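Alpha,alpha-trehalose-phosphate synthase (UDP-forming) (Burkholderia multivorans, PDB 5UOF) belongs to glycosyltransferase family 20 and has the GT-B architecture, in which two Rossmann-like domains face each other across a cleft. Local coordinates at residues Ala286-Trp297 / Leu416-Leu427; Gln363-Met374 / Gly391-Ala401. All blocks are in the same frame, centred on the assembly; numbering follows the deposited sequence. Where two conformers were deposited one is given.

Contact 1 of 2, residues Ala286-Trp297 / Leu416-Leu427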
loop_
_atom_site.group_PDB
_atom_site.type_symbol
_atom_site.label_atom_id
_atom_site.label_comp_id
_atom_site.label_asym_id
_atom_site.label_seq_id
_atom_site.Cartn_x
_atom_site.Cartn_y
_atom_site.Cartn_z
ATOM N N ALA A 286 4.926 8.937 20.469
ATOM C CA ALA A 286 4.802 10.373 20.250
ATOM C C ALA A 286 4.492 11.107 21.546
ATOM O O ALA A 286 4.942 12.239 21.733
ATOM C CB ALA A 286 3.732 10.656 19.201
ATOM N N PHE A 287 3.722 10.486 22.446
ATOM C CA PHE A 287 3.502 11.086 23.760
ATOM C C PHE A 287 4.809 11.154 24.539
ATOM O O PHE A 287 5.108 12.162 25.192
ATOM C CB PHE A 287 2.449 10.273 24.519
ATOM C CG PHE A 287 2.062 10.858 25.850
ATOM C CD1 PHE A 287 1.363 12.050 25.922
ATOM C CD2 PHE A 287 2.386 10.202 27.032
ATOM C CE1 PHE A 287 1.002 12.589 27.162
ATOM C CE2 PHE A 287 2.017 10.728 28.264
ATOM C CZ PHE A 287 1.338 11.923 28.329
ATOM N N GLU A 288 5.601 10.083 24.472
ATOM C CA GLU A 288 6.925 10.082 25.083
ATOM C C GLU A 288 7.780 11.216 24.532
ATOM O O GLU A 288 8.420 11.950 25.289
ATOM C CB GLU A 288 7.604 8.738 24.822
ATOM C CG GLU A 288 9.041 8.666 25.308
ATOM C CD GLU A 288 9.784 7.457 24.760
ATOM O OE1 GLU A 288 9.249 6.771 23.852
ATOM O OE2 GLU A 288 10.908 7.198 25.243
ATOM N N ARG A 289 7.788 11.369 23.205
ATOM C CA ARG A 289 8.586 12.406 22.563
ATOM C C ARG A 289 8.128 13.788 23.002
ATOM O O ARG A 289 8.950 14.673 23.238
ATOM C CB ARG A 289 8.493 12.261 21.043
ATOM C CG ARG A 289 9.387 13.196 20.263
ATOM C CD ARG A 289 9.557 12.722 18.811
ATOM N NE ARG A 289 10.260 11.442 18.713
ATOM C CZ ARG A 289 10.706 10.916 17.572
ATOM N NH1 ARG A 289 10.519 11.551 16.423
ATOM N NH2 ARG A 289 11.336 9.751 17.575
ATOM N N MET A 290 6.818 13.991 23.143
ATOM C CA MET A 290 6.349 15.285 23.620
ATOM C C MET A 290 6.868 15.572 25.026
ATOM O O MET A 290 7.315 16.684 25.315
ATOM C CB MET A 290 4.823 15.338 23.583
ATOM C CG MET A 290 4.287 16.749 23.721
ATOM S SD MET A 290 2.738 16.748 24.623
ATOM C CE MET A 290 3.305 16.330 26.272
ATOM N N LEU A 291 6.824 14.574 25.914
ATOM C CA LEU A 291 7.296 14.784 27.280
ATOM C C LEU A 291 8.790 15.063 27.322
ATOM O O LEU A 291 9.259 15.799 28.200
ATOM C CB LEU A 291 6.974 13.565 28.143
ATOM C CG LEU A 291 5.493 13.278 28.382
ATOM C CD1 LEU A 291 5.380 11.972 29.144
ATOM C CD2 LEU A 291 4.834 14.427 29.161
ATOM N N ALA A 292 9.552 14.465 26.401
ATOM C CA ALA A 292 10.984 14.747 26.317
ATOM C C ALA A 292 11.238 16.141 25.756
ATOM O O ALA A 292 12.132 16.854 26.231
ATOM C CB ALA A 292 11.664 13.689 25.449
ATOM N N ASN A 293 10.458 16.546 24.748
ATOM C CA ASN A 293 10.673 17.831 24.083
ATOM C C ASN A 293 10.185 19.001 24.927
ATOM O O ASN A 293 10.744 20.099 24.840
ATOM C CB ASN A 293 9.949 17.869 22.735
ATOM C CG ASN A 293 10.537 16.918 21.720
ATOM O OD1 ASN A 293 11.685 16.482 21.844
ATOM N ND2 ASN A 293 9.756 16.605 20.690
ATOM N N ALA A 294 9.136 18.797 25.715
ATOM C CA ALA A 294 8.505 19.856 26.502
ATOM C C ALA A 294 8.433 19.346 27.931
ATOM O O ALA A 294 7.363 18.936 28.408
ATOM C CB ALA A 294 7.120 20.207 25.954
ATOM N N PRO A 295 9.563 19.329 28.640
ATOM C CA PRO A 295 9.582 18.672 29.954
ATOM C C PRO A 295 8.723 19.361 30.990
ATOM O O PRO A 295 8.434 18.748 32.023
ATOM C CB PRO A 295 11.066 18.691 30.341
ATOM C CG PRO A 295 11.672 19.770 29.508
ATOM C CD PRO A 295 10.900 19.802 28.233
ATOM N N GLY A 296 8.293 20.600 30.745
ATOM C CA GLY A 296 7.330 21.233 31.626
ATOM C C GLY A 296 6.010 20.497 31.700
ATOM O O GLY A 296 5.259 20.683 32.662
ATOM N N TRP A 297 5.711 19.657 30.710
ATOM C CA TRP A 297 4.495 18.859 30.762
ATOM C C TRP A 297 4.621 17.634 31.655
ATOM O O TRP A 297 3.600 17.009 31.974
ATOM C CB TRP A 297 4.069 18.442 29.347
ATOM C CG TRP A 297 3.280 19.536 28.701
ATOM C CD1 TRP A 297 3.640 20.286 27.619
ATOM C CD2 TRP A 297 2.024 20.051 29.148
ATOM N NE1 TRP A 297 2.668 21.225 27.350
ATOM C CE2 TRP A 297 1.667 21.104 28.276
ATOM C CE3 TRP A 297 1.155 19.713 30.195
ATOM C CZ2 TRP A 297 0.479 21.833 28.426
ATOM C CZ3 TRP A 297 -0.022 20.445 30.344
ATOM C CH2 TRP A 297 -0.344 21.493 29.461
ATOM N N LEU A 416 6.393 10.823 14.006
ATOM C CA LEU A 416 6.213 10.899 15.455
ATOM C C LEU A 416 6.427 12.312 15.970
ATOM O O LEU A 416 5.737 12.752 16.898
ATOM C CB LEU A 416 7.160 9.937 16.174
ATOM C CG LEU A 416 7.039 8.460 15.796
ATOM C CD1 LEU A 416 8.037 7.633 16.594
ATOM C CD2 LEU A 416 5.624 7.987 16.038
ATOM N N SER A 417 7.385 13.037 15.393
ATOM C CA SER A 417 7.624 14.399 15.853
ATOM C C SER A 417 6.445 15.308 15.533
ATOM O O SER A 417 6.095 16.174 16.341
ATOM C CB SER A 417 8.907 14.946 15.249
ATOM O OG SER A 417 10.015 14.277 15.819
ATOM N N GLN A 418 5.814 15.137 14.367
ATOM C CA GLN A 418 4.618 15.934 14.103
ATOM C C GLN A 418 3.525 15.609 15.112
ATOM O O GLN A 418 2.837 16.510 15.604
ATOM C CB GLN A 418 4.099 15.725 12.678
ATOM C CG GLN A 418 2.817 16.542 12.424
ATOM C CD GLN A 418 2.100 16.195 11.130
ATOM O OE1 GLN A 418 2.163 15.070 10.654
ATOM N NE2 GLN A 418 1.409 17.177 10.558
ATOM N N MET A 419 3.352 14.324 15.437
ATOM C CA MET A 419 2.342 13.959 16.429
ATOM C C MET A 419 2.663 14.551 17.790
ATOM O O MET A 419 1.767 15.072 18.470
ATOM C CB MET A 419 2.212 12.441 16.526
ATOM C CG MET A 419 1.603 11.844 15.272
ATOM S SD MET A 419 0.361 10.575 15.677
ATOM C CE MET A 419 1.410 9.270 16.304
ATOM N N ALA A 420 3.927 14.481 18.205
ATOM C CA ALA A 420 4.315 15.090 19.476
ATOM C C ALA A 420 4.040 16.590 19.483
ATOM O O ALA A 420 3.523 17.128 20.475
ATOM C CB ALA A 420 5.789 14.817 19.767
ATOM N N ASP A 421 4.391 17.283 18.395
ATOM C CA ASP A 421 4.138 18.720 18.318
ATOM C C ASP A 421 2.642 19.012 18.385
ATOM O O ASP A 421 2.223 20.011 18.981
ATOM C CB ASP A 421 4.720 19.304 17.028
ATOM C CG ASP A 421 6.246 19.288 16.991
ATOM O OD1 ASP A 421 6.902 19.116 18.046
ATOM O OD2 ASP A 421 6.789 19.466 15.882
ATOM N N ALA A 422 1.821 18.165 17.754
ATOM C CA ALA A 422 0.375 18.383 17.770
ATOM C C ALA A 422 -0.201 18.182 19.165
ATOM O O ALA A 422 -1.086 18.931 19.592
ATOM C CB ALA A 422 -0.312 17.451 16.773
ATOM N N LEU A 423 0.299 17.186 19.896
ATOM C CA LEU A 423 -0.116 17.016 21.285
ATOM C C LEU A 423 0.223 18.249 22.115
ATOM O O LEU A 423 -0.608 18.737 22.895
ATOM C CB LEU A 423 0.549 15.781 21.885
ATOM C CG LEU A 423 0.061 14.406 21.383
ATOM C CD1 LEU A 423 1.000 13.334 21.896
ATOM C CD2 LEU A 423 -1.372 14.117 21.832
ATOM N N GLU A 424 1.457 18.760 21.974
ATOM C CA GLU A 424 1.843 19.942 22.738
ATOM C C GLU A 424 0.975 21.137 22.365
ATOM O O GLU A 424 0.520 21.883 23.242
ATOM C CB GLU A 424 3.321 20.256 22.507
ATOM C CG GLU A 424 3.815 21.425 23.355
ATOM C CD GLU A 424 5.280 21.747 23.105
ATOM O OE1 GLU A 424 5.928 21.024 22.315
ATOM O OE2 GLU A 424 5.779 22.727 23.699
ATOM N N ARG A 425 0.717 21.318 21.069
ATOM C CA ARG A 425 -0.122 22.420 20.625
ATOM C C ARG A 425 -1.543 22.268 21.153
ATOM O O ARG A 425 -2.154 23.238 21.621
ATOM C CB ARG A 425 -0.137 22.485 19.102
ATOM C CG ARG A 425 -1.018 23.587 18.585
ATOM C CD ARG A 425 -0.847 23.832 17.105
ATOM N NE ARG A 425 -1.806 24.830 16.648
ATOM C CZ ARG A 425 -2.088 25.064 15.377
ATOM N NH1 ARG A 425 -1.468 24.373 14.412
ATOM N NH2 ARG A 425 -2.993 25.989 15.080
ATOM N N ALA A 426 -2.074 21.048 21.096
ATOM C CA ALA A 426 -3.421 20.790 21.601
ATOM C C ALA A 426 -3.537 21.119 23.089
ATOM O O ALA A 426 -4.530 21.714 23.529
ATOM C CB ALA A 426 -3.786 19.329 21.351
ATOM N N LEU A 427 -2.541 20.722 23.880
ATOM C CA LEU A 427 -2.627 20.906 25.323
ATOM C C LEU A 427 -2.581 22.376 25.718
ATOM O O LEU A 427 -3.131 22.746 26.760
ATOM C CB LEU A 427 -1.501 20.140 26.017
ATOM C CG LEU A 427 -1.631 18.614 26.079
ATOM C CD1 LEU A 427 -0.291 17.953 26.380
ATOM C CD2 LEU A 427 -2.725 18.185 27.091
HETATM O O HOH W 1 7.089 18.048 20.668
HETATM O O HOH W 2 10.720 16.040 17.648
HETATM O O HOH W 3 2.098 22.970 25.485
#
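Met290 packs as a knob into a hole formed by Ala420, Leu423, Glu424 and Leu427, its CB 4.0 Å from Ala420 CB. The axes of 286-293 and 416-427 approach to 7.9 Å at a crossing angle of -65°, and small residues make this possible: Ala420 CB lies 3.4 Å from Ala286 O, and Ala286 CB meets Met419 CB at 3.6 Å. In the Met290 conformer described, one of two, bends at chi2 and chi3 bring the sulfur against Leu423 CB and Glu424 N. Beyond the helix end, Trp297 extends the apolar surface, with Leu427 CD1 over the face of its six-membered ring in a CH-pi contact.

Polar contacts gather on the more exposed side. Arg289 NH1 donates to Ser417 OG at 2.8 Å, tilted slightly from the guanidinium plane, while Leu416 CB lies over one face of that group, displaced toward its margin. Waters join Asn293 ND2 to Asp421 OD1 and to Ser417 OG; another links Trp297 NE1 with Glu424 O.

Asp421 also forms a salt bridge with Arg109 of the second subunit. Inward, helix 416-428 lies over strands 364-367 and 409-411, while helix 280-293 reaches Tyr366 through Ala286 and packs on helix 314-335 with Glu288 and Leu291.

Contact 2 of 2, residues Gln363-Met374 / Gly391-Ala401; sequences QVGYVTPLRDGM and GVLVLSEFAGA. With EDO (1,2-ethanediol), chain E.
Val367 and Val394 are bonded through their backbones at the heart of a parallel strand pair, 364-367 with 392-396. Val367 N donates to Val394 O at 2.9 Å, and Val394 N to Gly365 O at 2.8 Å. Side chains alternate between the faces: Val364 CG1 touches Val394 CG2 on one, while on the other Leu393 CD1 lies 3.7 Å from Val367 CG2, beside Gly365, which has no side chain.

At its strand's end, Ser396 N bonds to Val367 O. A chi1 of 167° swings its hydroxyl over to Pro369 O, to which it donates at 2.7 Å while accepting from Phe398 N in an ST turn. Phe398 CB then meets Leu370 O, and in the Arg371 conformer described, one of two, Phe398 CD1 lies over one guanidinium face; Tyr100 is that group's cation-pi partner. In a second bridge Asp372 N bonds to Phe398 O and Gly400 N to Asp372 O; Ala401 N meets Met374 O at 2.8 Å.

Asp372 OD1 makes an Asx turn with Met374 N, and its OD2 is bonded to Asn375 and Lys278. Gln363 OE1 accepts from Leu267 N, its NE2 bonds weakly to 1,2-ethanediol, and Gly391 N bonds to Gln385 of the sodium site. Within this right-handed beta-alpha-beta unit, helix 376-384 covers Val367, Leu393 and Leu395, helix 416-428 covers Val364 and Val392, and strands 266-271 and 409-411 adjoin the pair.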
loop_
_atom_site.group_PDB
_atom_site.type_symbol
_atom_site.label_atom_id
_atom_site.label_comp_id
_atom_site.label_asym_id
_atom_site.label_seq_id
_atom_site.Cartn_x
_atom_site.Cartn_y
_atom_site.Cartn_z
ATOM N N GLN A 363 -8.907 17.013 27.867
ATOM C CA GLN A 363 -8.537 18.177 27.079
ATOM C C GLN A 363 -8.110 17.838 25.657
ATOM O O GLN A 363 -8.125 18.726 24.797
ATOM C CB GLN A 363 -7.394 18.925 27.770
ATOM C CG GLN A 363 -7.839 19.719 29.000
ATOM C CD GLN A 363 -8.119 18.853 30.214
ATOM O OE1 GLN A 363 -7.497 17.806 30.424
ATOM N NE2 GLN A 363 -9.068 19.292 31.028
ATOM N N VAL A 364 -7.701 16.595 25.401
ATOM C CA VAL A 364 -7.217 16.172 24.086
ATOM C C VAL A 364 -7.809 14.800 23.804
ATOM O O VAL A 364 -7.804 13.924 24.671
ATOM C CB VAL A 364 -5.679 16.114 24.008
ATOM C CG1 VAL A 364 -5.225 15.743 22.579
ATOM C CG2 VAL A 364 -5.066 17.451 24.426
ATOM N N GLY A 365 -8.337 14.628 22.584
ATOM C CA GLY A 365 -8.675 13.322 22.065
ATOM C C GLY A 365 -7.608 12.941 21.057
ATOM O O GLY A 365 -7.353 13.672 20.100
ATOM N N TYR A 366 -6.993 11.789 21.275
ATOM C CA TYR A 366 -5.778 11.395 20.563
ATOM C C TYR A 366 -6.140 10.185 19.708
ATOM O O TYR A 366 -6.140 9.045 20.181
ATOM C CB TYR A 366 -4.701 11.097 21.582
ATOM C CG TYR A 366 -3.298 10.830 21.088
ATOM C CD1 TYR A 366 -2.879 11.206 19.827
ATOM C CD2 TYR A 366 -2.384 10.224 21.939
ATOM C CE1 TYR A 366 -1.551 10.955 19.416
ATOM C CE2 TYR A 366 -1.085 9.983 21.554
ATOM C CZ TYR A 366 -0.673 10.337 20.297
ATOM O OH TYR A 366 0.623 10.057 19.937
ATOM N N VAL A 367 -6.486 10.450 18.444
ATOM C CA VAL A 367 -7.094 9.445 17.571
ATOM C C VAL A 367 -6.316 9.374 16.263
ATOM O O VAL A 367 -6.705 9.978 15.257
ATOM C CB VAL A 367 -8.576 9.786 17.321
ATOM C CG1 VAL A 367 -9.273 8.661 16.570
ATOM C CG2 VAL A 367 -9.284 10.082 18.637
ATOM N N THR A 368 -5.216 8.637 16.246
ATOM C CA THR A 368 -4.292 8.691 15.110
ATOM C C THR A 368 -3.969 7.298 14.575
ATOM O O THR A 368 -2.798 6.909 14.482
ATOM C CB THR A 368 -3.028 9.454 15.503
ATOM O OG1 THR A 368 -2.373 8.786 16.587
ATOM C CG2 THR A 368 -3.373 10.902 15.937
ATOM N N PRO A 369 -4.987 6.539 14.148
ATOM C CA PRO A 369 -4.718 5.231 13.538
ATOM C C PRO A 369 -3.929 5.379 12.251
ATOM O O PRO A 369 -4.022 6.396 11.562
ATOM C CB PRO A 369 -6.119 4.674 13.244
ATOM C CG PRO A 369 -6.977 5.920 13.059
ATOM C CD PRO A 369 -6.421 6.881 14.106
ATOM N N LEU A 370 -3.175 4.326 11.911
ATOM C CA LEU A 370 -2.436 4.331 10.650
ATOM C C LEU A 370 -3.374 4.305 9.454
ATOM O O LEU A 370 -3.032 4.830 8.390
ATOM C CB LEU A 370 -1.487 3.135 10.581
ATOM C CG LEU A 370 -0.549 3.027 11.778
ATOM C CD1 LEU A 370 0.412 1.848 11.589
ATOM C CD2 LEU A 370 0.203 4.350 11.999
ATOM N N ARG A 371 -4.554 3.703 9.616
ATOM C CA ARG A 371 -5.541 3.604 8.553
ATOM C C ARG A 371 -6.871 3.208 9.181
ATOM O O ARG A 371 -6.914 2.297 10.016
ATOM C CB ARG A 371 -5.077 2.581 7.504
ATOM C CG ARG A 371 -6.006 2.382 6.320
ATOM C CD ARG A 371 -6.260 3.666 5.557
ATOM N NE ARG A 371 -5.096 4.115 4.795
ATOM C CZ ARG A 371 -5.179 4.904 3.727
ATOM N NH1 ARG A 371 -6.370 5.301 3.293
ATOM N NH2 ARG A 371 -4.078 5.262 3.074
ATOM N N ASP A 372 -7.948 3.899 8.790
ATOM C CA ASP A 372 -9.263 3.645 9.374
ATOM C C ASP A 372 -10.333 4.068 8.376
ATOM O O ASP A 372 -10.267 5.169 7.821
ATOM C CB ASP A 372 -9.405 4.418 10.695
ATOM C CG ASP A 372 -10.531 3.894 11.584
ATOM O OD1 ASP A 372 -11.639 3.611 11.070
ATOM O OD2 ASP A 372 -10.311 3.798 12.812
ATOM N N GLY A 373 -11.309 3.195 8.136
ATOM C CA GLY A 373 -12.373 3.546 7.206
ATOM C C GLY A 373 -13.089 4.830 7.583
ATOM O O GLY A 373 -13.538 5.580 6.708
ATOM N N MET A 374 -13.239 5.084 8.882
ATOM C CA MET A 374 -13.935 6.284 9.331
ATOM C C MET A 374 -13.355 6.736 10.663
ATOM O O MET A 374 -12.663 7.755 10.720
ATOM C CB MET A 374 -15.452 6.020 9.422
ATOM C CG MET A 374 -16.282 7.208 9.939
ATOM S SD MET A 374 -15.993 8.729 9.000
ATOM C CE MET A 374 -16.403 8.219 7.324
ATOM N N GLY A 391 -12.395 20.202 24.294
ATOM C CA GLY A 391 -11.120 19.566 24.006
ATOM C C GLY A 391 -10.736 19.666 22.540
ATOM O O GLY A 391 -11.532 20.049 21.681
ATOM N N VAL A 392 -9.474 19.312 22.262
ATOM C CA VAL A 392 -8.894 19.378 20.925
ATOM C C VAL A 392 -8.717 17.962 20.403
ATOM O O VAL A 392 -8.189 17.099 21.114
ATOM C CB VAL A 392 -7.535 20.094 20.933
ATOM C CG1 VAL A 392 -6.905 20.056 19.531
ATOM C CG2 VAL A 392 -7.688 21.519 21.439
ATOM N N LEU A 393 -9.148 17.728 19.167
ATOM C CA LEU A 393 -8.985 16.425 18.536
ATOM C C LEU A 393 -7.709 16.424 17.709
ATOM O O LEU A 393 -7.551 17.257 16.811
ATOM C CB LEU A 393 -10.182 16.096 17.649
ATOM C CG LEU A 393 -10.084 14.823 16.796
ATOM C CD1 LEU A 393 -10.066 13.594 17.685
ATOM C CD2 LEU A 393 -11.253 14.772 15.834
ATOM N N VAL A 394 -6.820 15.477 18.003
ATOM C CA VAL A 394 -5.641 15.205 17.184
ATOM C C VAL A 394 -5.963 13.958 16.379
ATOM O O VAL A 394 -6.232 12.901 16.959
ATOM C CB VAL A 394 -4.389 14.994 18.047
ATOM C CG1 VAL A 394 -3.208 14.615 17.171
ATOM C CG2 VAL A 394 -4.062 16.274 18.828
ATOM N N LEU A 395 -5.957 14.080 15.051
ATOM C CA LEU A 395 -6.591 13.082 14.186
ATOM C C LEU A 395 -5.660 12.693 13.052
ATOM O O LEU A 395 -5.090 13.564 12.393
ATOM C CB LEU A 395 -7.905 13.624 13.604
ATOM C CG LEU A 395 -8.700 12.695 12.678
ATOM C CD1 LEU A 395 -9.106 11.442 13.406
ATOM C CD2 LEU A 395 -9.946 13.401 12.143
ATOM N N SER A 396 -5.546 11.386 12.796
ATOM C CA SER A 396 -4.756 10.895 11.670
ATOM C C SER A 396 -5.396 11.267 10.338
ATOM O O SER A 396 -6.602 11.088 10.141
ATOM C CB SER A 396 -4.637 9.373 11.743
ATOM O OG SER A 396 -4.136 8.846 10.518
ATOM N N GLU A 397 -4.569 11.736 9.401
ATOM C CA GLU A 397 -5.045 12.029 8.057
ATOM C C GLU A 397 -5.466 10.782 7.293
ATOM O O GLU A 397 -6.035 10.916 6.208
ATOM C CB GLU A 397 -3.968 12.754 7.254
ATOM C CG GLU A 397 -2.711 11.954 7.053
ATOM C CD GLU A 397 -1.752 12.679 6.133
ATOM O OE1 GLU A 397 -1.880 12.539 4.899
ATOM O OE2 GLU A 397 -0.896 13.420 6.654
ATOM N N PHE A 398 -5.158 9.591 7.800
ATOM C CA PHE A 398 -5.561 8.347 7.151
ATOM C C PHE A 398 -6.821 7.750 7.752
ATOM O O PHE A 398 -7.177 6.607 7.414
ATOM C CB PHE A 398 -4.441 7.323 7.223
ATOM C CG PHE A 398 -3.145 7.795 6.607
ATOM C CD1 PHE A 398 -3.037 7.971 5.240
ATOM C CD2 PHE A 398 -2.043 8.054 7.408
ATOM C CE1 PHE A 398 -1.838 8.392 4.672
ATOM C CE2 PHE A 398 -0.848 8.482 6.851
ATOM C CZ PHE A 398 -0.747 8.648 5.490
ATOM N N ALA A 399 -7.483 8.471 8.648
ATOM C CA ALA A 399 -8.815 8.090 9.112
ATOM C C ALA A 399 -9.853 8.736 8.207
ATOM O O ALA A 399 -9.720 9.903 7.820
ATOM C CB ALA A 399 -9.035 8.520 10.562
ATOM N N GLY A 400 -10.878 7.963 7.842
ATOM C CA GLY A 400 -11.914 8.501 6.978
ATOM C C GLY A 400 -12.542 9.770 7.519
ATOM O O GLY A 400 -12.957 10.643 6.748
ATOM N N ALA A 401 -12.624 9.890 8.845
ATOM C CA ALA A 401 -13.265 11.052 9.460
ATOM C C ALA A 401 -12.488 12.342 9.214
ATOM O O ALA A 401 -13.059 13.431 9.369
ATOM C CB ALA A 401 -13.430 10.829 10.967
HETATM C C1 EDO E . -9.558 16.527 34.944
HETATM O O1 EDO E . -8.337 16.056 35.527
HETATM C C2 EDO E . -9.272 16.883 33.493
HETATM O O2 EDO E . -8.099 17.699 33.462
#

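In the fold
Together the contacts show two layers of one Rossmann-like domain. Contact 2 is its buried interior, where parallel strands and the loops after them are joined by two ladders of backbone bonds, one residue out of step; contact 1 is a partly buried outer layer, where two helices meet through side chains and polar groups turn to water on the more exposed side. The layers touch directly: Ala286 CB lies 3.3 Å from Tyr366 OH, and Leu427 CD2 is 3.6 Å from Val364 CG2. Along the chain, contact 2 is nested within the loop closed by contact 1. Both also reach the second subunit, contact 2 through a salt bridge from Glu397 to Arg174 of that subunit.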